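Local coordinates for ABC transporter, substrate binding protein (Polyamine) (Agrobacterium tumefaciens, PDB 4EUO) that binds gamma-aminobutyric acid and probably delivers it to an ABC transporter as its periplasmic substrate-binding component, at residues A114-W119 against A126-K131; A252-A257 against K271-K276. All blocks are in the same frame, centred on the assembly; numbering follows the deposited sequence.

Contact 1 of 2, residues A114-W119 against A126-K131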
ATOM      1  N   ALA A 114      20.861 -13.336 -11.550  1.00 16.18           N
ATOM      2  CA  ALA A 114      20.387 -13.818 -10.252  1.00 14.73           C
ATOM      3  C   ALA A 114      19.417 -12.808  -9.649  1.00 13.88           C
ATOM      4  O   ALA A 114      19.690 -11.597  -9.705  1.00 15.21           O
ATOM      5  CB  ALA A 114      21.574 -13.997  -9.305  1.00 16.29           C
ATOM      6  N   CYS A 115      18.346 -13.312  -9.029  1.00 13.41           N
ATOM      7  CA  CYS A 115      17.432 -12.401  -8.317  1.00 12.25           C
ATOM      8  C   CYS A 115      17.990 -12.082  -6.946  1.00 13.98           C
ATOM      9  O   CYS A 115      18.324 -13.003  -6.196  1.00 13.79           O
ATOM     10  CB  CYS A 115      16.067 -13.032  -8.147  1.00 12.11           C
ATOM     11  SG  CYS A 115      15.139 -13.162  -9.677  1.00 14.57           S
ATOM     12  N   PRO A 116      17.972 -10.809  -6.543  1.00 11.79           N
ATOM     13  CA  PRO A 116      18.331 -10.475  -5.159  1.00 11.73           C
ATOM     14  C   PRO A 116      17.300 -11.110  -4.218  1.00 12.44           C
ATOM     15  O   PRO A 116      16.088 -11.099  -4.504  1.00 12.29           O
ATOM     16  CB  PRO A 116      18.219  -8.947  -5.113  1.00 13.16           C
ATOM     17  CG  PRO A 116      18.267  -8.484  -6.526  1.00 18.74           C
ATOM     18  CD  PRO A 116      17.663  -9.614  -7.345  1.00 13.93           C
ATOM     19  N   LYS A 117      17.780 -11.701  -3.116  1.00 10.79           N
ATOM     20  CA  LYS A 117      16.929 -12.364  -2.162  1.00 10.28           C
ATOM     21  C   LYS A 117      16.717 -11.437  -0.962  1.00 12.03           C
ATOM     22  O   LYS A 117      15.617 -11.424  -0.381  1.00 12.33           O
ATOM     23  CB  LYS A 117      17.609 -13.672  -1.698  1.00 13.22           C
ATOM     24  CG  LYS A 117      16.711 -14.557  -0.839  1.00 15.19           C
ATOM     25  CD  LYS A 117      17.401 -15.849  -0.393  1.00 19.58           C
ATOM     26  CE  LYS A 117      18.823 -15.629   0.055  1.00 35.00           C
ATOM     27  NZ  LYS A 117      18.917 -14.866   1.323  1.00 48.10           N
ATOM     28  N   SER A 118      17.761 -10.720  -0.548  1.00 10.36           N
ATOM     29  CA  SER A 118      17.705  -9.858   0.620  1.00  9.62           C
ATOM     30  C   SER A 118      17.765  -8.386   0.263  1.00 10.63           C
ATOM     31  O   SER A 118      18.164  -8.029  -0.848  1.00 10.49           O
ATOM     32  CB  SER A 118      18.855 -10.213   1.552  1.00 10.94           C
ATOM     33  OG  SER A 118      20.051  -9.845   0.886  1.00 11.47           O
ATOM     34  N   TRP A 119      17.455  -7.508   1.248  1.00  9.42           N
ATOM     35  CA  TRP A 119      17.616  -6.078   1.005  1.00  9.84           C
ATOM     36  C   TRP A 119      19.094  -5.789   0.756  1.00 10.29           C
ATOM     37  O   TRP A 119      19.427  -4.989  -0.115  1.00 10.73           O
ATOM     38  CB  TRP A 119      17.093  -5.235   2.188  1.00  9.12           C
ATOM     39  CG  TRP A 119      15.630  -5.360   2.412  1.00  9.27           C
ATOM     40  CD1 TRP A 119      15.020  -5.872   3.522  1.00 10.24           C
ATOM     41  CD2 TRP A 119      14.584  -5.080   1.462  1.00  8.76           C
ATOM     42  NE1 TRP A 119      13.652  -5.894   3.347  1.00  9.03           N
ATOM     43  CE2 TRP A 119      13.362  -5.446   2.071  1.00  9.17           C
ATOM     44  CE3 TRP A 119      14.565  -4.578   0.152  1.00 10.30           C
ATOM     45  CZ2 TRP A 119      12.124  -5.266   1.427  1.00  9.63           C
ATOM     46  CZ3 TRP A 119      13.341  -4.452  -0.498  1.00 10.54           C
ATOM     47  CH2 TRP A 119      12.143  -4.785   0.138  1.00 11.06           C
ATOM     48  N   ALA A 126      27.394  -4.497  -7.393  1.00 18.52           N
ATOM     49  CA  ALA A 126      28.501  -5.269  -7.975  1.00 19.01           C
ATOM     50  C   ALA A 126      28.040  -6.698  -8.242  1.00 21.24           C
ATOM     51  O   ALA A 126      28.260  -7.240  -9.324  1.00 21.87           O
ATOM     52  CB  ALA A 126      29.685  -5.275  -7.033  1.00 20.30           C
ATOM     53  N   LYS A 127      27.358  -7.286  -7.266  1.00 17.18           N
ATOM     54  CA  LYS A 127      26.901  -8.648  -7.343  1.00 16.44           C
ATOM     55  C   LYS A 127      25.611  -8.805  -8.125  1.00 18.14           C
ATOM     56  O   LYS A 127      25.376  -9.849  -8.733  1.00 19.57           O
ATOM     57  CB  LYS A 127      26.736  -9.197  -5.942  1.00 17.89           C
ATOM     58  CG  LYS A 127      26.534 -10.680  -5.888  1.00 28.05           C
ATOM     59  CD  LYS A 127      27.401 -11.210  -4.821  1.00 37.75           C
ATOM     60  CE  LYS A 127      26.839 -12.432  -4.180  1.00 20.10           C
ATOM     61  NZ  LYS A 127      27.569 -13.610  -4.696  1.00 42.57           N
ATOM     62  N   PHE A 128      24.741  -7.775  -8.081  1.00 15.55           N
ATOM     63  CA  PHE A 128      23.443  -7.799  -8.755  1.00 14.75           C
ATOM     64  C   PHE A 128      23.385  -6.541  -9.578  1.00 18.41           C
ATOM     65  O   PHE A 128      22.805  -5.537  -9.157  1.00 16.13           O
ATOM     66  CB  PHE A 128      22.314  -7.847  -7.707  1.00 15.23           C
ATOM     67  CG  PHE A 128      22.368  -9.081  -6.840  1.00 14.78           C
ATOM     68  CD1 PHE A 128      21.652 -10.220  -7.183  1.00 16.61           C
ATOM     69  CD2 PHE A 128      23.115  -9.095  -5.674  1.00 15.26           C
ATOM     70  CE1 PHE A 128      21.694 -11.365  -6.371  1.00 16.15           C
ATOM     71  CE2 PHE A 128      23.187 -10.248  -4.884  1.00 16.42           C
ATOM     72  CZ  PHE A 128      22.499 -11.384  -5.257  1.00 15.97           C
ATOM     73  N   PRO A 129      24.049  -6.547 -10.752  1.00 15.12           N
ATOM     74  CA  PRO A 129      24.153  -5.304 -11.524  1.00 14.33           C
ATOM     75  C   PRO A 129      22.868  -4.795 -12.147  1.00 15.47           C
ATOM     76  O   PRO A 129      21.934  -5.558 -12.343  1.00 15.83           O
ATOM     77  CB  PRO A 129      25.207  -5.632 -12.609  1.00 15.62           C
ATOM     78  CG  PRO A 129      25.240  -7.083 -12.695  1.00 21.11           C
ATOM     79  CD  PRO A 129      24.854  -7.640 -11.358  1.00 16.81           C
ATOM     80  N   GLY A 130      22.880  -3.508 -12.475  1.00 14.98           N
ATOM     81  CA  GLY A 130      21.827  -2.900 -13.259  1.00 14.29           C
ATOM     82  C   GLY A 130      20.855  -2.035 -12.498  1.00 14.59           C
ATOM     83  O   GLY A 130      21.105  -1.638 -11.358  1.00 13.98           O
ATOM     84  N   LYS A 131      19.753  -1.730 -13.166  1.00 13.46           N
ATOM     85  CA  LYS A 131      18.761  -0.855 -12.553  0.50 12.54           C
ATOM     86  C   LYS A 131      17.864  -1.605 -11.595  1.00 14.06           C
ATOM     87  O   LYS A 131      17.573  -2.774 -11.790  1.00 13.19           O
ATOM     88  CB  LYS A 131      17.931  -0.078 -13.593  0.50 12.79           C
ATOM     89  CG  LYS A 131      18.729   0.808 -14.561  0.50 13.30           C
ATOM     90  CD  LYS A 131      19.592   1.873 -13.868  0.50 15.59           C
ATOM     91  CE  LYS A 131      20.331   2.759 -14.851  0.50 16.38           C
ATOM     92  NZ  LYS A 131      21.189   1.972 -15.782  0.50 24.70           N
TER
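Phe-128 packs its ring against Pro-116, with Ala-114 and the carbonyl of Cys-115 also touching it, and so illustrates how one aromatic side chain can join two irregular loops. The bond from CA to CB points toward 114-119, and chi1 -61°, with CG anti to the carbonyl carbon, lays the CD1-CE1 side of the ring against Ala-114 and Pro-116. Phe-128 CG lies 4.2 Å from Pro-116 CG, as the two side chains run past each other in opposite directions. Pro-116 CB sits over one face of the ring, displaced toward its rim. Further out, Phe-128 CD1 is 3.5 Å from Ala-114 O, which approaches the ring edge in its plane and so faces the slightly positive C-H rim. The same carbon touches the proline ring at Pro-116 CG, 3.9 Å away. Phe-128 CE1, next along that edge, lies 3.7 Å from Pro-116 CA, while Ala-114 CB approaches it at 3.9 Å. Cys-115 O comes in obliquely, 3.8 Å from Phe-128 CE1. Cys-115 is tied by a disulfide to Cys-107 of strand 96-107. The two loops flank helix 119-122, ahead of strand 132-135 in the mixed sheet of this periplasmic binding protein. Ser-118 caps that helix by bonding Asp-121 N, and both Pro-116 and Phe-128 rest on Phe-196 of strand 196-200, with Asp-121 of the short helix also touching both.

Contact 2 of 2, residues A252-A257 against K271-K276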
ATOM      1  N   ALA A 252     -16.592  -9.462   1.791  1.00 13.30           N
ATOM      2  CA  ALA A 252     -16.014  -8.440   0.916  1.00 12.83           C
ATOM      3  C   ALA A 252     -14.484  -8.409   1.080  1.00 13.84           C
ATOM      4  O   ALA A 252     -13.777  -8.338   0.072  1.00 13.23           O
ATOM      5  CB  ALA A 252     -16.613  -7.086   1.237  1.00 13.45           C
ATOM      6  N   GLN A 253     -13.987  -8.537   2.321  1.00 12.83           N
ATOM      7  CA  GLN A 253     -12.540  -8.533   2.550  1.00 11.68           C
ATOM      8  C   GLN A 253     -11.892  -9.831   2.041  1.00 13.62           C
ATOM      9  O   GLN A 253     -10.790  -9.827   1.456  1.00 11.98           O
ATOM     10  CB  GLN A 253     -12.247  -8.325   4.020  1.00 12.57           C
ATOM     11  CG  GLN A 253     -12.346  -6.865   4.432  1.00 11.49           C
ATOM     12  CD  GLN A 253     -11.112  -6.108   3.979  1.00 11.74           C
ATOM     13  OE1 GLN A 253      -9.997  -6.574   4.207  1.00 11.28           O
ATOM     14  NE2 GLN A 253     -11.284  -4.936   3.336  1.00 10.72           N
ATOM     15  N   ALA A 254     -12.566 -10.982   2.272  1.00 12.97           N
ATOM     16  CA  ALA A 254     -12.030 -12.239   1.766  1.00 12.90           C
ATOM     17  C   ALA A 254     -11.976 -12.177   0.234  1.00 14.15           C
ATOM     18  O   ALA A 254     -11.012 -12.633  -0.352  1.00 13.28           O
ATOM     19  CB  ALA A 254     -12.935 -13.401   2.211  1.00 14.24           C
ATOM     20  N   ASP A 255     -13.005 -11.618  -0.416  1.00 12.64           N
ATOM     21  CA  ASP A 255     -12.998 -11.540  -1.879  1.00 12.80           C
ATOM     22  C   ASP A 255     -11.925 -10.605  -2.404  1.00 14.35           C
ATOM     23  O   ASP A 255     -11.266 -10.945  -3.379  1.00 13.11           O
ATOM     24  CB  ASP A 255     -14.391 -11.144  -2.410  1.00 13.85           C
ATOM     25  CG  ASP A 255     -15.474 -12.201  -2.141  1.00 14.49           C
ATOM     26  OD1 ASP A 255     -15.119 -13.330  -1.726  1.00 17.25           O
ATOM     27  OD2 ASP A 255     -16.649 -11.856  -2.240  1.00 17.67           O
ATOM     28  N   MET A 256     -11.673  -9.490  -1.714  1.00 12.28           N
ATOM     29  CA  MET A 256     -10.599  -8.566  -2.104  1.00 12.47           C
ATOM     30  C   MET A 256      -9.263  -9.322  -1.983  1.00 12.87           C
ATOM     31  O   MET A 256      -8.413  -9.260  -2.871  1.00 12.14           O
ATOM     32  CB  MET A 256     -10.652  -7.352  -1.174  1.00 13.01           C
ATOM     33  CG  MET A 256      -9.495  -6.349  -1.350  1.00 13.06           C
ATOM     34  SD  MET A 256      -7.962  -6.860  -0.506  1.00 12.78           S
ATOM     35  CE  MET A 256      -8.533  -7.020   1.192  1.00 12.15           C
ATOM     36  N   ALA A 257      -9.078 -10.064  -0.872  1.00 11.11           N
ATOM     37  CA  ALA A 257      -7.817 -10.752  -0.666  1.00 11.47           C
ATOM     38  C   ALA A 257      -7.562 -11.845  -1.696  1.00 12.66           C
ATOM     39  O   ALA A 257      -6.469 -11.973  -2.252  1.00 12.77           O
ATOM     40  CB  ALA A 257      -7.802 -11.349   0.745  1.00 12.25           C
ATOM     41  N   LYS A 271     -11.049 -17.437   7.335  1.00 18.87           N
ATOM     42  CA  LYS A 271     -11.814 -18.680   7.337  1.00 19.74           C
ATOM     43  C   LYS A 271     -12.690 -18.897   6.088  1.00 23.71           C
ATOM     44  O   LYS A 271     -13.091 -20.028   5.811  1.00 23.03           O
ATOM     45  CB  LYS A 271     -12.632 -18.780   8.619  1.00 23.43           C
ATOM     46  CG  LYS A 271     -13.778 -17.810   8.719  1.00 24.73           C
ATOM     47  CD  LYS A 271     -14.487 -18.045  10.021  1.00 34.25           C
ATOM     48  CE  LYS A 271     -15.623 -17.113  10.263  1.00 30.96           C
ATOM     49  NZ  LYS A 271     -15.976 -17.101  11.707  1.00 35.07           N
ATOM     50  N   LEU A 272     -12.980 -17.826   5.332  1.00 18.16           N
ATOM     51  CA  LEU A 272     -13.809 -17.904   4.133  1.00 17.88           C
ATOM     52  C   LEU A 272     -12.984 -18.168   2.901  1.00 21.30           C
ATOM     53  O   LEU A 272     -13.522 -18.439   1.823  1.00 22.22           O
ATOM     54  CB  LEU A 272     -14.601 -16.592   3.945  1.00 17.43           C
ATOM     55  CG  LEU A 272     -15.441 -16.094   5.107  1.00 19.53           C
ATOM     56  CD1 LEU A 272     -16.009 -14.689   4.803  1.00 19.18           C
ATOM     57  CD2 LEU A 272     -16.609 -17.054   5.436  1.00 22.53           C
ATOM     58  N   MET A 273     -11.676 -18.073   3.044  1.00 18.97           N
ATOM     59  CA  MET A 273     -10.809 -18.221   1.900  1.00 18.81           C
ATOM     60  C   MET A 273     -10.315 -19.615   1.686  1.00 24.94           C
ATOM     61  O   MET A 273     -10.310 -20.437   2.607  1.00 25.17           O
ATOM     62  CB  MET A 273      -9.620 -17.252   2.012  1.00 19.44           C
ATOM     63  CG  MET A 273     -10.038 -15.790   2.087  1.00 18.83           C
ATOM     64  SD  MET A 273      -8.609 -14.725   2.263  1.00 18.31           S
ATOM     65  CE  MET A 273      -7.789 -15.057   0.654  1.00 17.96           C
ATOM     66  N   ASP A 274      -9.871 -19.875   0.448  1.00 24.61           N
ATOM     67  CA  ASP A 274      -9.228 -21.119   0.071  1.00 25.15           C
ATOM     68  C   ASP A 274      -7.920 -21.167   0.889  1.00 30.42           C
ATOM     69  O   ASP A 274      -7.118 -20.219   0.826  1.00 29.03           O
ATOM     70  CB  ASP A 274      -8.927 -21.102  -1.445  1.00 27.64           C
ATOM     71  CG  ASP A 274      -8.269 -22.339  -2.039  1.00 39.30           C
ATOM     72  OD1 ASP A 274      -7.542 -23.045  -1.305  1.00 38.79           O
ATOM     73  OD2 ASP A 274      -8.423 -22.560  -3.255  1.00 49.50           O
ATOM     74  N   PRO A 275      -7.711 -22.221   1.711  1.00 28.02           N
ATOM     75  CA  PRO A 275      -6.471 -22.310   2.510  1.00 28.02           C
ATOM     76  C   PRO A 275      -5.181 -22.172   1.706  1.00 30.57           C
ATOM     77  O   PRO A 275      -4.216 -21.587   2.199  1.00 28.75           O
ATOM     78  CB  PRO A 275      -6.579 -23.691   3.173  1.00 30.20           C
ATOM     79  CG  PRO A 275      -8.045 -23.976   3.207  1.00 34.99           C
ATOM     80  CD  PRO A 275      -8.569 -23.407   1.923  1.00 30.56           C
ATOM     81  N   LYS A 276      -5.166 -22.668   0.456  1.00 29.00           N
ATOM     82  CA  LYS A 276      -4.001 -22.582  -0.432  1.00 30.14           C
ATOM     83  C   LYS A 276      -3.648 -21.116  -0.787  1.00 33.71           C
ATOM     84  O   LYS A 276      -2.475 -20.792  -0.983  1.00 35.32           O
ATOM     85  CB  LYS A 276      -4.201 -23.488  -1.669  1.00 33.57           C
ATOM     86  CG  LYS A 276      -4.042 -22.825  -3.037  1.00 51.85           C
ATOM     87  CD  LYS A 276      -5.162 -23.219  -3.982  1.00 62.66           C
ATOM     88  CE  LYS A 276      -5.054 -22.485  -5.293  1.00 73.03           C
ATOM     89  NZ  LYS A 276      -4.972 -23.426  -6.440  1.00 82.41           N
TER
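Where Ala-254 and Ala-257 meet Met-273, aliphatic groups carry the packing and neither a ring nor an amide offers a face; the flat group to note beside them is the carboxylate of Asp-274. Its OD1 accepts from Lys-276 N at 3.0 Å, with the donor standing above the carboxylate plane, 35° out of it. Asp-274, directly after Met-273, is thereby the N-cap of helix 275-278. In this solute-binding protein the turn leading into that helix packs on helix 250-260, and Met-273 lays its side chain along one side of it. Met-273 CG touches Ala-254 CB at 3.8 Å, SD lies the same distance from Ala-257 CB, and the methyl CE reaches 3.7 Å from that CB. The extended second torsion (chi2 178°) carries the sulfur onward from one alanine to the next, and the bend at chi3 turns CE over Ala-257. The two alanines are three residues apart, almost one helical turn, and therefore present their methyl groups on the same side of the helix. Leu-272 adds a contact at the exposed margin, its CB 4.0 Å from Ala-254 CB. Elsewhere on this helix, Asp-255 forms a salt bridge with Lys-23 of helix 10-28.

In the fold
From the N terminus, the chain passes through helix 10-28 and strand 96-107 before reaching contact 1, where residues 114-119 and 126-131 close a short loop around helix 119-122 and deliver the chain into strand 132-135. Contact 2 opens only much later, on helix 250-260, and closes when the chain returns through 271-276 to enter helix 275-278. The two loops are in series, neither nested nor crossed. The centres of contacts 1 and 2 lie about 34 Å apart. Contact 1 gathers loops beside strand 196-200, whereas contact 2 ties helix 250-260, which also packs on helix 10-28 through other residues, to the turn leading into helix 275-278, so they lie in different regions of this periplasmic binding protein.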